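Local coordinates for protein O-methyltransferase (Burkholderia thailandensis, PDB 3MCZ) that probably transfers methyl groups from S-adenosyl-L-methionine to an oxygen atom of its substrate, working as a dimer, at residues 115-120 and 154-159; 162-167 and 188-193; 182-187 and 207-212; 252-257 and 283-288. All blocks are in the same frame, centred on the assembly; numbering follows the deposited sequence.

Contact 1 of 4, residues 115-120 and 154-159; sequences VEHQYL and DAFNDA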
loop_
_atom_site.group_PDB
_atom_site.type_symbol
_atom_site.label_atom_id
_atom_site.label_comp_id
_atom_site.label_asym_id
_atom_site.label_seq_id
_atom_site.Cartn_x
_atom_site.Cartn_y
_atom_site.Cartn_z
ATOM N N VAL A 115 -11.526 -6.688 3.658
ATOM C CA VAL A 115 -11.057 -5.307 3.532
ATOM C C VAL A 115 -10.940 -4.624 4.902
ATOM O O VAL A 115 -9.924 -3.990 5.205
ATOM C CB VAL A 115 -11.938 -4.485 2.551
ATOM C CG1 VAL A 115 -11.538 -3.029 2.577
ATOM C CG2 VAL A 115 -11.807 -5.075 1.164
ATOM N N GLU A 116 -11.930 -4.859 5.753
ATOM C CA GLU A 116 -11.973 -4.262 7.087
ATOM C C GLU A 116 -10.853 -4.789 7.972
ATOM O O GLU A 116 -10.213 -4.024 8.705
ATOM C CB GLU A 116 -13.299 -4.575 7.751
ATOM C CG GLU A 116 -13.383 -4.044 9.165
ATOM C CD GLU A 116 -14.764 -4.216 9.758
ATOM O OE1 GLU A 116 -15.512 -5.106 9.314
ATOM O OE2 GLU A 116 -15.101 -3.430 10.649
ATOM N N HIS A 117 -10.600 -6.089 7.879
ATOM C CA HIS A 117 -9.524 -6.694 8.637
ATOM C C HIS A 117 -8.200 -6.028 8.207
ATOM O O HIS A 117 -7.346 -5.701 9.035
ATOM C CB HIS A 117 -9.429 -8.203 8.380
ATOM C CG HIS A 117 -8.185 -8.800 8.954
ATOM N ND1 HIS A 117 -7.898 -8.734 10.303
ATOM C CD2 HIS A 117 -7.131 -9.425 8.369
ATOM C CE1 HIS A 117 -6.720 -9.297 10.523
ATOM N NE2 HIS A 117 -6.241 -9.740 9.368
ATOM N N GLN A 118 -8.035 -5.857 6.903
ATOM C CA GLN A 118 -6.824 -5.233 6.365
ATOM C C GLN A 118 -6.698 -3.754 6.776
ATOM O O GLN A 118 -5.653 -3.336 7.246
ATOM C CB GLN A 118 -6.758 -5.407 4.865
ATOM C CG GLN A 118 -6.524 -6.866 4.417
ATOM C CD GLN A 118 -6.827 -7.093 2.952
ATOM O OE1 GLN A 118 -7.724 -6.456 2.382
ATOM N NE2 GLN A 118 -6.126 -8.050 2.341
ATOM N N TYR A 119 -7.732 -2.950 6.622
ATOM C CA TYR A 119 -7.558 -1.554 7.027
ATOM C C TYR A 119 -7.409 -1.342 8.506
ATOM O O TYR A 119 -6.791 -0.384 8.930
ATOM C CB TYR A 119 -8.561 -0.607 6.401
ATOM C CG TYR A 119 -9.987 -0.639 6.794
ATOM C CD1 TYR A 119 -10.402 -0.292 8.068
ATOM C CD2 TYR A 119 -10.968 -0.875 5.818
ATOM C CE1 TYR A 119 -11.744 -0.263 8.377
ATOM C CE2 TYR A 119 -12.317 -0.847 6.123
ATOM C CZ TYR A 119 -12.698 -0.549 7.402
ATOM O OH TYR A 119 -14.050 -0.525 7.713
ATOM N N LEU A 120 -7.906 -2.279 9.304
ATOM C CA LEU A 120 -7.687 -2.193 10.755
ATOM C C LEU A 120 -6.217 -2.412 11.195
ATOM O O LEU A 120 -5.888 -2.165 12.374
ATOM C CB LEU A 120 -8.626 -3.180 11.483
ATOM C CG LEU A 120 -10.110 -2.754 11.438
ATOM C CD1 LEU A 120 -11.034 -3.832 12.054
ATOM C CD2 LEU A 120 -10.270 -1.374 12.145
ATOM N N ASP A 154 -13.995 -10.074 14.855
ATOM C CA ASP A 154 -15.002 -10.581 13.915
ATOM C C ASP A 154 -14.587 -10.423 12.432
ATOM O O ASP A 154 -14.826 -11.325 11.616
ATOM C CB ASP A 154 -16.345 -9.906 14.163
ATOM C CG ASP A 154 -16.968 -10.298 15.495
ATOM O OD1 ASP A 154 -16.426 -11.184 16.213
ATOM O OD2 ASP A 154 -18.021 -9.706 15.817
ATOM N N ALA A 155 -13.959 -9.299 12.092
ATOM C CA ALA A 155 -13.428 -9.093 10.753
ATOM C C ALA A 155 -12.370 -10.148 10.434
ATOM O O ALA A 155 -12.382 -10.754 9.357
ATOM C CB ALA A 155 -12.847 -7.684 10.601
ATOM N N PHE A 156 -11.464 -10.366 11.375
ATOM C CA PHE A 156 -10.408 -11.348 11.201
ATOM C C PHE A 156 -11.030 -12.737 11.015
ATOM O O PHE A 156 -10.702 -13.412 10.045
ATOM C CB PHE A 156 -9.436 -11.352 12.383
ATOM C CG PHE A 156 -8.432 -12.468 12.322
ATOM C CD1 PHE A 156 -7.344 -12.387 11.469
ATOM C CD2 PHE A 156 -8.600 -13.612 13.077
ATOM C CE1 PHE A 156 -6.401 -13.422 11.393
ATOM C CE2 PHE A 156 -7.667 -14.662 13.001
ATOM C CZ PHE A 156 -6.568 -14.545 12.166
ATOM N N ASN A 157 -11.938 -13.143 11.902
ATOM C CA ASN A 157 -12.565 -14.476 11.802
ATOM C C ASN A 157 -13.367 -14.642 10.477
ATOM O O ASN A 157 -13.231 -15.646 9.759
ATOM C CB ASN A 157 -13.456 -14.775 13.025
ATOM C CG ASN A 157 -12.643 -14.982 14.331
ATOM O OD1 ASN A 157 -11.465 -15.363 14.296
ATOM N ND2 ASN A 157 -13.279 -14.712 15.483
ATOM N N ASP A 158 -14.184 -13.648 10.144
ATOM C CA ASP A 158 -14.938 -13.665 8.886
ATOM C C ASP A 158 -14.007 -13.647 7.655
ATOM O O ASP A 158 -14.293 -14.307 6.654
ATOM C CB ASP A 158 -15.937 -12.505 8.834
ATOM C CG ASP A 158 -17.076 -12.662 9.838
ATOM O OD1 ASP A 158 -17.358 -13.808 10.287
ATOM O OD2 ASP A 158 -17.703 -11.629 10.171
ATOM N N ALA A 159 -12.907 -12.915 7.735
ATOM C CA ALA A 159 -11.948 -12.834 6.621
ATOM C C ALA A 159 -11.290 -14.199 6.380
ATOM O O ALA A 159 -11.064 -14.576 5.237
ATOM C CB ALA A 159 -10.864 -11.767 6.868
#
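A155 turns its methyl group into the flank of H117 where two helices pack across each other: the 115-119 and 154-159 pieces of helices 112-119 and 150-172 pass with axes 8.2 Å apart, their directions differing by 130°. The small side chain lets the backbones come close, with 5.0 Å between H117 CA and A155 CA. A155 CB lies 3.9 Å from H117 N and also meets E116, whose extended chain runs alongside it; E116 OE2 forms a salt bridge with R151. L120 CD1 brushes the same methyl. F156 is next, side by side with H117 and pointing the same way; H117 CG is anti to its backbone N (chi1 170°), which carries the ring out toward F156. H117 CE1 reaches the edge of the phenyl ring, 3.3 Å from F156 CD1, and the rings meet obliquely, planes at 59°. Q142 touches both of these side chains, and F146 meets the phenyl ring. Q118, on helix 112-119, hydrogen-bonds through OE1 to S32 OG of the second subunit, so this helix also reaches the dimer interface. One turn beyond A155, A159 completes the contact, its CB 4.1 Å from H117 CB.

Contact 2 of 4, residues 162-167 and 188-193; sequences RLSQPM and GGHGTY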
loop_
_atom_site.group_PDB
_atom_site.type_symbol
_atom_site.label_atom_id
_atom_site.label_comp_id
_atom_site.label_asym_id
_atom_site.label_seq_id
_atom_site.Cartn_x
_atom_site.Cartn_y
_atom_site.Cartn_z
ATOM N N ARG A 162 -13.591 -16.785 4.696
ATOM C CA ARG A 162 -13.721 -16.544 3.277
ATOM C C ARG A 162 -12.434 -16.972 2.557
ATOM O O ARG A 162 -12.460 -17.750 1.592
ATOM C CB ARG A 162 -14.048 -15.068 3.047
ATOM C CG ARG A 162 -14.299 -14.723 1.626
ATOM C CD ARG A 162 -15.605 -15.334 1.145
ATOM N NE ARG A 162 -15.839 -14.993 -0.255
ATOM C CZ ARG A 162 -16.267 -13.804 -0.690
ATOM N NH1 ARG A 162 -16.535 -12.823 0.166
ATOM N NH2 ARG A 162 -16.446 -13.602 -1.988
ATOM N N LEU A 163 -11.306 -16.497 3.065
ATOM C CA LEU A 163 -10.013 -16.751 2.432
ATOM C C LEU A 163 -9.630 -18.238 2.466
ATOM O O LEU A 163 -8.908 -18.707 1.588
ATOM C CB LEU A 163 -8.907 -15.864 3.060
ATOM C CG LEU A 163 -8.989 -14.360 2.728
ATOM C CD1 LEU A 163 -8.017 -13.543 3.575
ATOM C CD2 LEU A 163 -8.743 -14.090 1.229
ATOM N N SER A 164 -10.142 -18.976 3.453
ATOM C CA SER A 164 -9.819 -20.377 3.599
ATOM C C SER A 164 -10.631 -21.324 2.707
ATOM O O SER A 164 -10.270 -22.487 2.598
ATOM C CB SER A 164 -9.960 -20.794 5.064
ATOM O OG SER A 164 -9.009 -20.060 5.821
ATOM N N GLN A 165 -11.693 -20.848 2.061
ATOM C CA GLN A 165 -12.625 -21.766 1.362
ATOM C C GLN A 165 -11.999 -22.709 0.331
ATOM O O GLN A 165 -12.412 -23.874 0.223
ATOM C CB GLN A 165 -13.788 -21.017 0.695
ATOM C CG GLN A 165 -14.939 -21.915 0.241
ATOM C CD GLN A 165 -15.573 -22.679 1.391
ATOM O OE1 GLN A 165 -15.821 -22.109 2.457
ATOM N NE2 GLN A 165 -15.821 -23.976 1.194
ATOM N N PRO A 166 -11.053 -22.213 -0.472
ATOM C CA PRO A 166 -10.472 -23.149 -1.456
ATOM C C PRO A 166 -9.844 -24.346 -0.800
ATOM O O PRO A 166 -10.017 -25.442 -1.276
ATOM C CB PRO A 166 -9.407 -22.315 -2.163
ATOM C CG PRO A 166 -9.885 -20.893 -2.026
ATOM C CD PRO A 166 -10.621 -20.822 -0.703
HETATM N N MSE A 167 -9.134 -24.138 0.309
HETATM C CA MSE A 167 -8.491 -25.259 0.958
HETATM C C MSE A 167 -9.464 -26.116 1.731
HETATM O O MSE A 167 -9.268 -27.304 1.807
HETATM C CB MSE A 167 -7.366 -24.817 1.844
HETATM C CG MSE A 167 -6.165 -24.606 1.033
HETATM SE SE MSE A 167 -5.168 -23.310 1.888
HETATM C CE MSE A 167 -6.606 -22.161 2.542
ATOM N N GLY A 188 -9.205 -24.864 16.078
ATOM C CA GLY A 188 -10.119 -24.931 14.943
ATOM C C GLY A 188 -10.787 -23.610 14.633
ATOM O O GLY A 188 -11.216 -23.379 13.493
ATOM N N GLY A 189 -10.911 -22.762 15.656
ATOM C CA GLY A 189 -11.344 -21.369 15.486
ATOM C C GLY A 189 -12.726 -21.236 14.919
ATOM O O GLY A 189 -13.705 -21.692 15.534
ATOM N N HIS A 190 -12.806 -20.609 13.742
ATOM C CA HIS A 190 -14.090 -20.437 13.050
ATOM C C HIS A 190 -14.731 -21.798 12.775
ATOM O O HIS A 190 -15.949 -21.968 12.914
ATOM C CB HIS A 190 -13.942 -19.614 11.763
ATOM C CG HIS A 190 -12.795 -20.024 10.900
ATOM N ND1 HIS A 190 -12.865 -21.091 10.032
ATOM C CD2 HIS A 190 -11.549 -19.505 10.762
ATOM C CE1 HIS A 190 -11.709 -21.217 9.400
ATOM N NE2 HIS A 190 -10.890 -20.273 9.832
ATOM N N GLY A 191 -13.894 -22.769 12.424
ATOM C CA GLY A 191 -14.308 -24.162 12.386
ATOM C C GLY A 191 -14.833 -24.628 11.048
ATOM O O GLY A 191 -15.518 -25.668 10.975
ATOM N N THR A 192 -14.501 -23.885 9.986
ATOM C CA THR A 192 -15.073 -24.165 8.683
ATOM C C THR A 192 -14.553 -25.495 8.130
ATOM O O THR A 192 -15.307 -26.197 7.465
ATOM C CB THR A 192 -14.844 -22.992 7.691
ATOM O OG1 THR A 192 -15.432 -21.805 8.251
ATOM C CG2 THR A 192 -15.503 -23.255 6.391
ATOM N N TYR A 193 -13.299 -25.851 8.410
ATOM C CA TYR A 193 -12.780 -27.123 7.895
ATOM C C TYR A 193 -13.573 -28.280 8.518
ATOM O O TYR A 193 -14.054 -29.156 7.808
ATOM C CB TYR A 193 -11.298 -27.312 8.175
ATOM C CG TYR A 193 -10.361 -26.324 7.466
ATOM C CD1 TYR A 193 -10.063 -25.075 8.031
ATOM C CD2 TYR A 193 -9.771 -26.646 6.261
ATOM C CE1 TYR A 193 -9.211 -24.182 7.391
ATOM C CE2 TYR A 193 -8.923 -25.757 5.598
ATOM C CZ TYR A 193 -8.639 -24.523 6.171
ATOM O OH TYR A 193 -7.783 -23.637 5.526
HETATM O O HOH W 1 -7.195 -21.250 7.043
#
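Y193 swings its CG anti to its own carbonyl carbon (chi1 -65°), which carries the phenol toward helix 150-172, and the matching torsion of S164 (chi1 -63°) places OG for a water that the two hydroxyls share. Y193 OH stands 3.6 Å from S164 CB. The water lies in the plane of the tyrosine ring, at its edge, 2.9 Å from Y193 OH, and donates to S164 OG, which is also hydrogen-bonded to M160 O. Further along the helix the ring's CE2 lies 3.9 Å from the carbonyl carbon, C, of M167, a selenomethionine modelled in two conformers. The 188-193 segment is the glycine-rich turn that follows the first strand of the Rossmann-like methyltransferase domain; in relatives this loop typically lies along the cofactor. G188 to G191 form a type II' turn, and G191 is the N-cap of helix 192-200. Within this segment H190 ND1 accepts from T192 N at 3.2 Å (163° at the hydrogen), while T192 OG1 also hydrogen-bonds to H190 ND1. T192 CG2 meets Q165 OE1 at 4.1 Å, the two side chains crossing at about a right angle. Q165 gets there by bending at chi2, and its NE2 is held by D169 OD1 and Q196 OE1.

Contact 3 of 4, residues 182-187 and 207-212; sequences TVIDLA and QIWDLP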
loop_
_atom_site.group_PDB
_atom_site.type_symbol
_atom_site.label_atom_id
_atom_site.label_comp_id
_atom_site.label_asym_id
_atom_site.label_seq_id
_atom_site.Cartn_x
_atom_site.Cartn_y
_atom_site.Cartn_z
ATOM N N THR A 182 -14.028 -40.306 14.024
ATOM C CA THR A 182 -13.852 -39.153 14.886
ATOM C C THR A 182 -12.731 -38.255 14.398
ATOM O O THR A 182 -11.720 -38.733 13.850
ATOM C CB THR A 182 -13.523 -39.562 16.326
ATOM O OG1 THR A 182 -12.381 -40.437 16.318
ATOM C CG2 THR A 182 -14.759 -40.252 16.997
ATOM N N VAL A 183 -12.952 -36.957 14.602
ATOM C CA VAL A 183 -12.050 -35.898 14.214
ATOM C C VAL A 183 -11.877 -34.890 15.362
ATOM O O VAL A 183 -12.853 -34.464 16.000
ATOM C CB VAL A 183 -12.591 -35.087 12.999
ATOM C CG1 VAL A 183 -11.543 -34.030 12.538
ATOM C CG2 VAL A 183 -12.998 -35.964 11.870
ATOM N N ILE A 184 -10.644 -34.460 15.574
ATOM C CA ILE A 184 -10.322 -33.371 16.475
ATOM C C ILE A 184 -9.681 -32.221 15.663
ATOM O O ILE A 184 -8.704 -32.444 14.943
ATOM C CB ILE A 184 -9.392 -33.881 17.583
ATOM C CG1 ILE A 184 -10.154 -34.781 18.530
ATOM C CG2 ILE A 184 -8.735 -32.739 18.306
ATOM C CD1 ILE A 184 -9.312 -35.394 19.627
ATOM N N ASP A 185 -10.271 -31.022 15.744
ATOM C CA ASP A 185 -9.778 -29.802 15.050
ATOM C C ASP A 185 -9.092 -28.901 16.104
ATOM O O ASP A 185 -9.756 -28.225 16.914
ATOM C CB ASP A 185 -10.968 -29.073 14.390
ATOM C CG ASP A 185 -10.558 -28.039 13.329
ATOM O OD1 ASP A 185 -9.360 -27.975 12.915
ATOM O OD2 ASP A 185 -11.473 -27.286 12.879
ATOM N N LEU A 186 -7.773 -28.898 16.087
ATOM C CA LEU A 186 -6.984 -28.199 17.081
ATOM C C LEU A 186 -6.828 -26.724 16.658
ATOM O O LEU A 186 -6.418 -26.429 15.540
ATOM C CB LEU A 186 -5.624 -28.872 17.269
ATOM C CG LEU A 186 -5.596 -30.322 17.815
ATOM C CD1 LEU A 186 -4.160 -30.893 17.664
ATOM C CD2 LEU A 186 -6.109 -30.449 19.257
ATOM N N ALA A 187 -7.179 -25.795 17.542
ATOM C CA ALA A 187 -7.097 -24.387 17.175
ATOM C C ALA A 187 -8.084 -24.144 16.038
ATOM O O ALA A 187 -7.822 -23.332 15.135
ATOM C CB ALA A 187 -5.666 -24.007 16.737
ATOM N N GLN A 207 -14.654 -32.721 17.465
ATOM C CA GLN A 207 -14.382 -31.791 18.594
ATOM C C GLN A 207 -13.527 -30.645 18.074
ATOM O O GLN A 207 -12.627 -30.858 17.225
ATOM C CB GLN A 207 -13.643 -32.490 19.723
ATOM C CG GLN A 207 -14.385 -33.707 20.264
ATOM C CD GLN A 207 -13.682 -34.348 21.441
ATOM O OE1 GLN A 207 -12.542 -34.029 21.733
ATOM N NE2 GLN A 207 -14.373 -35.234 22.137
ATOM N N ILE A 208 -13.840 -29.437 18.540
ATOM C CA ILE A 208 -13.027 -28.284 18.277
ATOM C C ILE A 208 -12.364 -27.937 19.616
ATOM O O ILE A 208 -13.046 -27.785 20.635
ATOM C CB ILE A 208 -13.858 -27.053 17.785
ATOM C CG1 ILE A 208 -14.642 -27.359 16.483
ATOM C CG2 ILE A 208 -12.931 -25.877 17.534
ATOM C CD1 ILE A 208 -15.816 -26.443 16.296
ATOM N N TRP A 209 -11.038 -27.829 19.585
ATOM C CA TRP A 209 -10.178 -27.478 20.739
ATOM C C TRP A 209 -9.555 -26.130 20.435
ATOM O O TRP A 209 -8.695 -26.026 19.561
ATOM C CB TRP A 209 -9.039 -28.492 20.898
ATOM C CG TRP A 209 -9.453 -29.915 21.311
ATOM C CD1 TRP A 209 -10.672 -30.510 21.134
ATOM C CD2 TRP A 209 -8.630 -30.887 21.958
ATOM N NE1 TRP A 209 -10.659 -31.785 21.632
ATOM C CE2 TRP A 209 -9.420 -32.044 22.153
ATOM C CE3 TRP A 209 -7.309 -30.890 22.404
ATOM C CZ2 TRP A 209 -8.927 -33.200 22.775
ATOM C CZ3 TRP A 209 -6.810 -32.032 23.014
ATOM C CH2 TRP A 209 -7.626 -33.174 23.202
ATOM N N ASP A 210 -9.974 -25.092 21.154
ATOM C CA ASP A 210 -9.425 -23.749 20.950
ATOM C C ASP A 210 -9.618 -22.887 22.214
ATOM O O ASP A 210 -10.078 -23.386 23.240
ATOM C CB ASP A 210 -10.092 -23.085 19.737
ATOM C CG ASP A 210 -9.192 -22.070 19.046
ATOM O OD1 ASP A 210 -8.216 -21.570 19.685
ATOM O OD2 ASP A 210 -9.456 -21.763 17.859
ATOM N N LEU A 211 -9.238 -21.613 22.124
ATOM C CA LEU A 211 -9.324 -20.672 23.260
ATOM C C LEU A 211 -10.739 -20.084 23.380
ATOM O O LEU A 211 -11.553 -20.246 22.475
ATOM C CB LEU A 211 -8.273 -19.563 23.097
ATOM C CG LEU A 211 -6.809 -20.050 23.170
ATOM C CD1 LEU A 211 -5.823 -18.988 22.677
ATOM C CD2 LEU A 211 -6.448 -20.513 24.586
ATOM N N PRO A 212 -11.049 -19.418 24.510
ATOM C CA PRO A 212 -12.364 -18.752 24.696
ATOM C C PRO A 212 -12.767 -17.769 23.579
ATOM O O PRO A 212 -13.953 -17.676 23.254
ATOM C CB PRO A 212 -12.183 -17.992 26.005
ATOM C CG PRO A 212 -11.172 -18.803 26.774
ATOM C CD PRO A 212 -10.253 -19.436 25.754
#
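I184 lays its CG2 methyl over one face of the W209 indole, 3.9 Å from CG2 to the centroid of the five-membered ring and only 6° off its normal, a clear CH-pi contact. With CG1 at chi1 -71°, I184 CG2 is anti to the backbone N, which puts it over the ring. I184 CD1 follows onto CZ2, and L186 CD2 presses close to W209 CE3 at 3.4 Å. The indole's rotation is fixed from its own strand: W209 NE1 donates to Q207 OE1 at 2.9 Å, the acceptor lying in the ring plane. K236 adds a cation-pi contact. Beneath these side chains the strands run parallel, joined by Q207 N to V183 O (2.9 Å), D185 N to Q207 O (2.8 Å) and W209 N to D185 O (3.0 Å). The two strands and helix 192-200 make the first beta-alpha-beta crossover of the Rossmann-like domain. D210 brings OD2 within 3.3 Å of A187 C, while its OD1 accepts from L211 N and OD2 from G189 N. Backbone N-H groups, the glycine's only weakly, thus help to orient the carboxylate at the C-terminal ends of the strands, consistent with the acidic residue that class I methyltransferases commonly offer there to the cofactor ribose.

Contact 4 of 4, residues 252-257 and 283-288; sequences VMLNDC and LLILTM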
loop_
_atom_site.group_PDB
_atom_site.type_symbol
_atom_site.label_atom_id
_atom_site.label_comp_id
_atom_site.label_asym_id
_atom_site.label_seq_id
_atom_site.Cartn_x
_atom_site.Cartn_y
_atom_site.Cartn_z
ATOM N N VAL A 252 -6.790 -35.877 13.253
ATOM C CA VAL A 252 -6.504 -34.715 14.080
ATOM C C VAL A 252 -6.020 -33.636 13.126
ATOM O O VAL A 252 -5.195 -33.899 12.265
ATOM C CB VAL A 252 -5.421 -35.043 15.153
ATOM C CG1 VAL A 252 -5.024 -33.797 15.969
ATOM C CG2 VAL A 252 -5.900 -36.220 16.053
HETATM N N MSE A 253 -6.529 -32.411 13.253
HETATM C CA MSE A 253 -6.161 -31.371 12.305
HETATM C C MSE A 253 -5.516 -30.181 13.015
HETATM O O MSE A 253 -5.994 -29.762 14.047
HETATM C CB MSE A 253 -7.392 -30.890 11.531
HETATM C CG MSE A 253 -8.178 -31.974 10.893
HETATM SE SE MSE A 253 -9.506 -31.342 9.642
HETATM C CE MSE A 253 -10.730 -30.612 10.848
ATOM N N LEU A 254 -4.460 -29.668 12.397
ATOM C CA LEU A 254 -3.776 -28.429 12.746
ATOM C C LEU A 254 -3.751 -27.569 11.486
ATOM O O LEU A 254 -2.776 -27.585 10.747
ATOM C CB LEU A 254 -2.336 -28.720 13.125
ATOM C CG LEU A 254 -1.970 -29.043 14.555
ATOM C CD1 LEU A 254 -0.498 -29.481 14.582
ATOM C CD2 LEU A 254 -2.226 -27.832 15.542
ATOM N N ASN A 255 -4.811 -26.821 11.227
ATOM C CA ASN A 255 -4.932 -26.173 9.925
ATOM C C ASN A 255 -4.556 -24.706 10.018
ATOM O O ASN A 255 -5.202 -23.968 10.748
ATOM C CB ASN A 255 -6.360 -26.311 9.404
ATOM C CG ASN A 255 -6.704 -27.742 9.034
ATOM O OD1 ASN A 255 -7.828 -28.197 9.270
ATOM N ND2 ASN A 255 -5.727 -28.466 8.483
ATOM N N ASP A 256 -3.470 -24.311 9.328
ATOM C CA ASP A 256 -3.137 -22.900 9.106
ATOM C C ASP A 256 -3.044 -22.177 10.444
ATOM O O ASP A 256 -3.611 -21.090 10.590
ATOM C CB ASP A 256 -4.225 -22.286 8.201
ATOM C CG ASP A 256 -3.819 -20.985 7.505
ATOM O OD1 ASP A 256 -2.614 -20.700 7.328
ATOM O OD2 ASP A 256 -4.763 -20.255 7.087
ATOM N N CYS A 257 -2.312 -22.776 11.404
ATOM C CA CYS A 257 -2.166 -22.248 12.773
ATOM C C CYS A 257 -0.783 -22.402 13.401
ATOM O O CYS A 257 -0.509 -21.795 14.440
ATOM C CB CYS A 257 -3.188 -22.885 13.715
ATOM S SG CYS A 257 -2.958 -24.703 13.886
ATOM N N LEU A 283 -2.755 -37.319 11.023
ATOM C CA LEU A 283 -2.591 -35.942 11.441
ATOM C C LEU A 283 -2.498 -35.077 10.171
ATOM O O LEU A 283 -1.671 -35.362 9.265
ATOM C CB LEU A 283 -1.280 -35.805 12.242
ATOM C CG LEU A 283 -0.896 -34.366 12.635
ATOM C CD1 LEU A 283 -2.002 -33.674 13.466
ATOM C CD2 LEU A 283 0.451 -34.294 13.372
ATOM N N LEU A 284 -3.335 -34.039 10.086
ATOM C CA LEU A 284 -3.329 -33.142 8.940
ATOM C C LEU A 284 -2.786 -31.805 9.383
ATOM O O LEU A 284 -3.249 -31.249 10.375
ATOM C CB LEU A 284 -4.727 -32.928 8.365
ATOM C CG LEU A 284 -5.513 -34.175 7.968
ATOM C CD1 LEU A 284 -6.866 -33.793 7.341
ATOM C CD2 LEU A 284 -4.716 -35.121 7.041
ATOM N N ILE A 285 -1.792 -31.305 8.657
ATOM C CA ILE A 285 -1.287 -29.963 8.892
ATOM C C ILE A 285 -1.294 -29.175 7.592
ATOM O O ILE A 285 -0.627 -29.525 6.651
ATOM C CB ILE A 285 0.133 -29.958 9.452
ATOM C CG1 ILE A 285 0.236 -30.803 10.747
ATOM C CG2 ILE A 285 0.600 -28.474 9.673
ATOM C CD1 ILE A 285 1.674 -31.005 11.283
ATOM N N LEU A 286 -2.070 -28.105 7.568
ATOM C CA LEU A 286 -2.116 -27.217 6.439
ATOM C C LEU A 286 -1.229 -26.022 6.777
ATOM O O LEU A 286 -1.395 -25.391 7.820
ATOM C CB LEU A 286 -3.542 -26.757 6.241
ATOM C CG LEU A 286 -3.806 -25.910 5.018
ATOM C CD1 LEU A 286 -3.514 -26.695 3.729
ATOM C CD2 LEU A 286 -5.285 -25.464 5.082
ATOM N N THR A 287 -0.296 -25.714 5.897
ATOM C CA THR A 287 0.672 -24.686 6.168
ATOM C C THR A 287 1.107 -24.017 4.856
ATOM O O THR A 287 1.205 -24.674 3.798
ATOM C CB THR A 287 1.852 -25.267 6.968
ATOM O OG1 THR A 287 2.714 -24.205 7.357
ATOM C CG2 THR A 287 2.677 -26.306 6.141
HETATM N N MSE A 288 1.347 -22.710 4.891
HETATM C CA MSE A 288 1.827 -22.050 3.684
HETATM C C MSE A 288 3.188 -22.629 3.302
HETATM O O MSE A 288 4.094 -22.737 4.128
HETATM C CB MSE A 288 1.980 -20.539 3.843
HETATM C CG MSE A 288 2.428 -19.897 2.505
HETATM SE SE MSE A 288 2.199 -17.974 2.550
HETATM C CE MSE A 288 0.285 -18.196 2.792
HETATM O O HOH W 2 -0.713 -25.233 10.597
HETATM O O HOH W 3 0.511 -21.201 7.224
#
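L284 is paired through both its N-H and its carbonyl to the neighbouring strand: L284 N donates to V252 O at 2.9 Å, and L284 O accepts from L254 N at 2.8 Å, both bonds nearly straight. Toward the C-terminal ends the pairing slackens, with 3.3 Å from L286 N to L254 O, before D256 N closes on L286 O at 2.8 Å. Water adds to this pairing at the C-terminal end. One molecule donates to L254 O and L286 O and accepts from C257 N; another links D256 OD1, itself hydrogen-bonded to Y341 OH, with M288 N. Apolar contacts fill both faces. On one, L283 CG is anti to the backbone N (chi1 174°), which takes L283 CD1 to within 3.9 Å of V252 CG1. Beside them L254 CB lies 4.1 Å from I285 CG1. M253 and L284 touch on the other face. There too N255 crosses L286, N255 ND2 only 3.6 Å from L286 CB; this buried amide nitrogen finds no hydrogen-bonding partner in the model. Strand 251-255 sits between 182-186 and 281-288 in a sheet of order 3-2-1-4-5-7-6, with antiparallel 341-347 next to 281-288, the signature of the class I, Rossmann-like methyltransferase fold.

From the N terminus, contact 1 closes first, bringing helix 150-172 back onto helix 112-119, which also meets the second subunit. Further along that same long helix, contact 2 opens and closes on the glycine-rich turn after strand 182-186. Contact 3 crosses it: its strand 182-186 lies inside the loop of contact 2, while its partner 207-212 falls beyond, and the two touch where G188 packs against I208. Contact 4 follows in series with 252-257 and 283-288. It shares the sheet with contact 3, since strands 182-186 and 251-255 are neighbours, and meets contact 2 where Y193 packs on L286. Together the four tie the helices near the dimer interface to the centre of the Rossmann-like sheet.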